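Local coordinates for protein arylmalonate decarboxylase (Bordetella bronchiseptica, PDB 3IXL) that catalyses the decarboxylation of 2-aryl-2-methylmalonates to 2-arylpropionates, releasing carbon dioxide, at residues A25-D30 and A214-A219. The protein carries 2 engineered substitutions. Residues are numbered along the deposited sequence; the frame is centred on the assembly and turned at random.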
ATOM      1  N   ALA A  25      -5.005   6.389 -12.268  1.00  9.95           N
ATOM      2  CA  ALA A  25      -5.174   7.189 -13.486  1.00 10.24           C
ATOM      3  C   ALA A  25      -3.885   7.885 -13.914  1.00 10.13           C
ATOM      4  O   ALA A  25      -3.717   8.222 -15.084  1.00 11.58           O
ATOM      5  CB  ALA A  25      -6.282   8.203 -13.299  1.00 10.82           C
ATOM      6  N   ARG A  26      -2.980   8.095 -12.959  1.00  9.33           N
ATOM      7  CA  ARG A  26      -1.708   8.746 -13.217  1.00  9.31           C
ATOM      8  C   ARG A  26      -0.610   7.731 -13.536  1.00  8.51           C
ATOM      9  O   ARG A  26       0.126   7.878 -14.507  1.00  9.34           O
ATOM     10  CB  ARG A  26      -1.345   9.613 -12.012  1.00  9.34           C
ATOM     11  CG  ARG A  26      -2.289  10.814 -11.843  1.00 10.81           C
ATOM     12  CD  ARG A  26      -2.121  11.528 -10.506  1.00 11.15           C
ATOM     13  NE  ARG A  26      -0.869  12.275 -10.441  1.00 13.04           N
ATOM     14  CZ  ARG A  26      -0.376  12.830  -9.334  1.00 14.24           C
ATOM     15  NH1 ARG A  26      -1.017  12.710  -8.173  1.00 14.74           N
ATOM     16  NH2 ARG A  26       0.773  13.494  -9.388  1.00 14.02           N
ATOM     17  N   LEU A  27      -0.539   6.668 -12.747  1.00  8.37           N
ATOM     18  CA  LEU A  27       0.484   5.644 -12.948  1.00  8.04           C
ATOM     19  C   LEU A  27       0.262   4.813 -14.203  1.00  7.94           C
ATOM     20  O   LEU A  27       1.194   4.561 -14.971  1.00  7.37           O
ATOM     21  CB  LEU A  27       0.534   4.699 -11.747  1.00  8.63           C
ATOM     22  CG  LEU A  27       1.034   5.278 -10.428  1.00  8.01           C
ATOM     23  CD1 LEU A  27       0.727   4.308  -9.297  1.00  8.80           C
ATOM     24  CD2 LEU A  27       2.517   5.548 -10.518  1.00 10.25           C
ATOM     25  N   TYR A  28      -0.979   4.364 -14.375  1.00  7.82           N
ATOM     26  CA  TYR A  28      -1.343   3.421 -15.421  1.00  8.15           C
ATOM     27  C   TYR A  28      -2.598   3.911 -16.133  1.00  9.18           C
ATOM     28  O   TYR A  28      -3.650   3.278 -16.033  1.00  8.90           O
ATOM     29  CB  TYR A  28      -1.590   2.036 -14.807  1.00  7.36           C
ATOM     30  CG  TYR A  28      -0.378   1.418 -14.134  1.00  6.44           C
ATOM     31  CD1 TYR A  28      -0.252   1.428 -12.749  1.00  6.99           C
ATOM     32  CD2 TYR A  28       0.624   0.798 -14.886  1.00  7.32           C
ATOM     33  CE1 TYR A  28       0.849   0.851 -12.120  1.00  6.40           C
ATOM     34  CE2 TYR A  28       1.731   0.218 -14.276  1.00  7.93           C
ATOM     35  CZ  TYR A  28       1.831   0.238 -12.888  1.00  6.29           C
ATOM     36  OH  TYR A  28       2.922  -0.320 -12.252  1.00  7.47           O
ATOM     37  N   PRO A  29      -2.491   5.036 -16.873  1.00 10.10           N
ATOM     38  CA  PRO A  29      -3.681   5.656 -17.457  1.00 10.82           C
ATOM     39  C   PRO A  29      -4.413   4.772 -18.454  1.00 11.59           C
ATOM     40  O   PRO A  29      -5.610   4.971 -18.668  1.00 12.51           O
ATOM     41  CB  PRO A  29      -3.132   6.891 -18.184  1.00 10.87           C
ATOM     42  CG  PRO A  29      -1.682   6.677 -18.302  1.00 11.39           C
ATOM     43  CD  PRO A  29      -1.265   5.802 -17.168  1.00  9.87           C
ATOM     44  N   ASP A  30      -3.717   3.802 -19.039  1.00 11.61           N
ATOM     45  CA  ASP A  30      -4.348   2.945 -20.048  1.00 12.14           C
ATOM     46  C   ASP A  30      -4.760   1.563 -19.539  1.00 10.77           C
ATOM     47  O   ASP A  30      -5.111   0.683 -20.322  1.00 10.34           O
ATOM     48  CB  ASP A  30      -3.485   2.888 -21.302  1.00 13.84           C
ATOM     49  CG  ASP A  30      -3.320   4.266 -21.955  1.00 16.34           C
ATOM     50  OD1 ASP A  30      -4.181   5.158 -21.737  1.00 20.51           O
ATOM     51  OD2 ASP A  30      -2.332   4.452 -22.688  1.00 21.42           O
ATOM     52  N   ALA A 214       2.691   1.411  -4.560  1.00  5.30           N
ATOM     53  CA  ALA A 214       3.156   0.017  -4.513  1.00  5.22           C
ATOM     54  C   ALA A 214       1.995  -0.951  -4.731  1.00  5.05           C
ATOM     55  O   ALA A 214       2.161  -1.963  -5.404  1.00  5.67           O
ATOM     56  CB  ALA A 214       3.859  -0.284  -3.195  1.00  5.52           C
ATOM     57  N   GLY A 215       0.822  -0.631  -4.178  1.00  5.12           N
ATOM     58  CA  GLY A 215      -0.364  -1.468  -4.393  1.00  4.58           C
ATOM     59  C   GLY A 215      -0.688  -1.607  -5.872  1.00  4.29           C
ATOM     60  O   GLY A 215      -0.984  -2.706  -6.354  1.00  5.22           O
ATOM     61  N   PHE A 216      -0.631  -0.494  -6.600  1.00  4.76           N
ATOM     62  CA  PHE A 216      -0.848  -0.535  -8.046  1.00  4.97           C
ATOM     63  C   PHE A 216       0.218  -1.339  -8.765  1.00  5.34           C
ATOM     64  O   PHE A 216      -0.094  -2.182  -9.589  1.00  6.25           O
ATOM     65  CB  PHE A 216      -0.933   0.882  -8.628  1.00  5.52           C
ATOM     66  CG  PHE A 216      -2.270   1.522  -8.424  1.00  4.86           C
ATOM     67  CD1 PHE A 216      -2.518   2.307  -7.308  1.00  5.83           C
ATOM     68  CD2 PHE A 216      -3.302   1.292  -9.332  1.00  6.00           C
ATOM     69  CE1 PHE A 216      -3.773   2.870  -7.098  1.00  7.03           C
ATOM     70  CE2 PHE A 216      -4.563   1.850  -9.139  1.00  7.14           C
ATOM     71  CZ  PHE A 216      -4.804   2.633  -8.023  1.00  7.05           C
ATOM     72  N   TRP A 217       1.476  -1.072  -8.433  1.00  5.32           N
ATOM     73  CA  TRP A 217       2.601  -1.764  -9.050  1.00  5.76           C
ATOM     74  C   TRP A 217       2.453  -3.275  -8.867  1.00  5.55           C
ATOM     75  O   TRP A 217       2.651  -4.063  -9.795  1.00  5.93           O
ATOM     76  CB  TRP A 217       3.892  -1.257  -8.394  1.00  5.97           C
ATOM     77  CG  TRP A 217       5.124  -2.015  -8.780  1.00  6.76           C
ATOM     78  CD1 TRP A 217       5.888  -1.825  -9.892  1.00  8.54           C
ATOM     79  CD2 TRP A 217       5.748  -3.063  -8.032  1.00  9.02           C
ATOM     80  NE1 TRP A 217       6.947  -2.711  -9.893  1.00  9.35           N
ATOM     81  CE2 TRP A 217       6.879  -3.482  -8.761  1.00  9.06           C
ATOM     82  CE3 TRP A 217       5.450  -3.697  -6.819  1.00  8.59           C
ATOM     83  CZ2 TRP A 217       7.715  -4.513  -8.314  1.00 10.08           C
ATOM     84  CZ3 TRP A 217       6.281  -4.720  -6.379  1.00  9.89           C
ATOM     85  CH2 TRP A 217       7.398  -5.116  -7.125  1.00  9.82           C
ATOM     86  N   ASP A 218       2.088  -3.674  -7.659  1.00  5.59           N
ATOM     87  CA  ASP A 218       1.995  -5.076  -7.288  1.00  6.02           C
ATOM     88  C   ASP A 218       0.799  -5.761  -7.941  1.00  6.21           C
ATOM     89  O   ASP A 218       0.897  -6.922  -8.354  1.00  6.68           O
ATOM     90  CB  ASP A 218       1.912  -5.157  -5.762  1.00  5.93           C
ATOM     91  CG  ASP A 218       1.687  -6.554  -5.252  1.00  7.10           C
ATOM     92  OD1 ASP A 218       0.576  -6.818  -4.722  1.00  7.73           O
ATOM     93  OD2 ASP A 218       2.639  -7.366  -5.332  1.00  7.24           O
ATOM     94  N   ALA A 219      -0.328  -5.050  -8.041  1.00  6.48           N
ATOM     95  CA  ALA A 219      -1.503  -5.589  -8.724  1.00  6.43           C
ATOM     96  C   ALA A 219      -1.227  -5.779 -10.211  1.00  6.61           C
ATOM     97  O   ALA A 219      -1.609  -6.794 -10.803  1.00  7.30           O
ATOM     98  CB  ALA A 219      -2.696  -4.672  -8.521  1.00  6.81           C
TER
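Leu27, the last residue of helix 23-27, and Tyr28, just beyond it, pack on Phe216 and Trp217 of helix 211-222, a buried contact in the two-sheet alpha/beta fold of the aspartate/glutamate racemase clan. Tyr28 is the first residue to leave helical geometry; a chi1 of -62° sets its CG opposite the carbonyl carbon and sends the ring from CB toward helix 211-222. Tyr28 CE1 lies 3.9 Å from Phe216 CB, which sits at the ring edge, near its plane, and 4.1 Å from the backbone C of Phe216. The Tyr28 and Phe216 side chains run antiparallel, each passing the other, and Phe216 carries its own ring on to an edge-to-face meeting with Phe33 and to Met11 of strand 8-13. Beside Tyr28, Leu27 offers one methyl: Leu27 CD1 lies 3.9 Å from Phe216 CB and 4.2 Å from Phe216 CG, coming obliquely to the ring. Phe237 of helix 235-238 touches both Leu27 and Tyr28. The Phe216 side chain lies about 9 Å from the bound 2-phenylacetic acid, so it does not touch the ligand. At the tip of the tyrosine, Tyr28 OH rests 3.5 Å from Trp217 CA and 4.1 Å from Trp217 CD1.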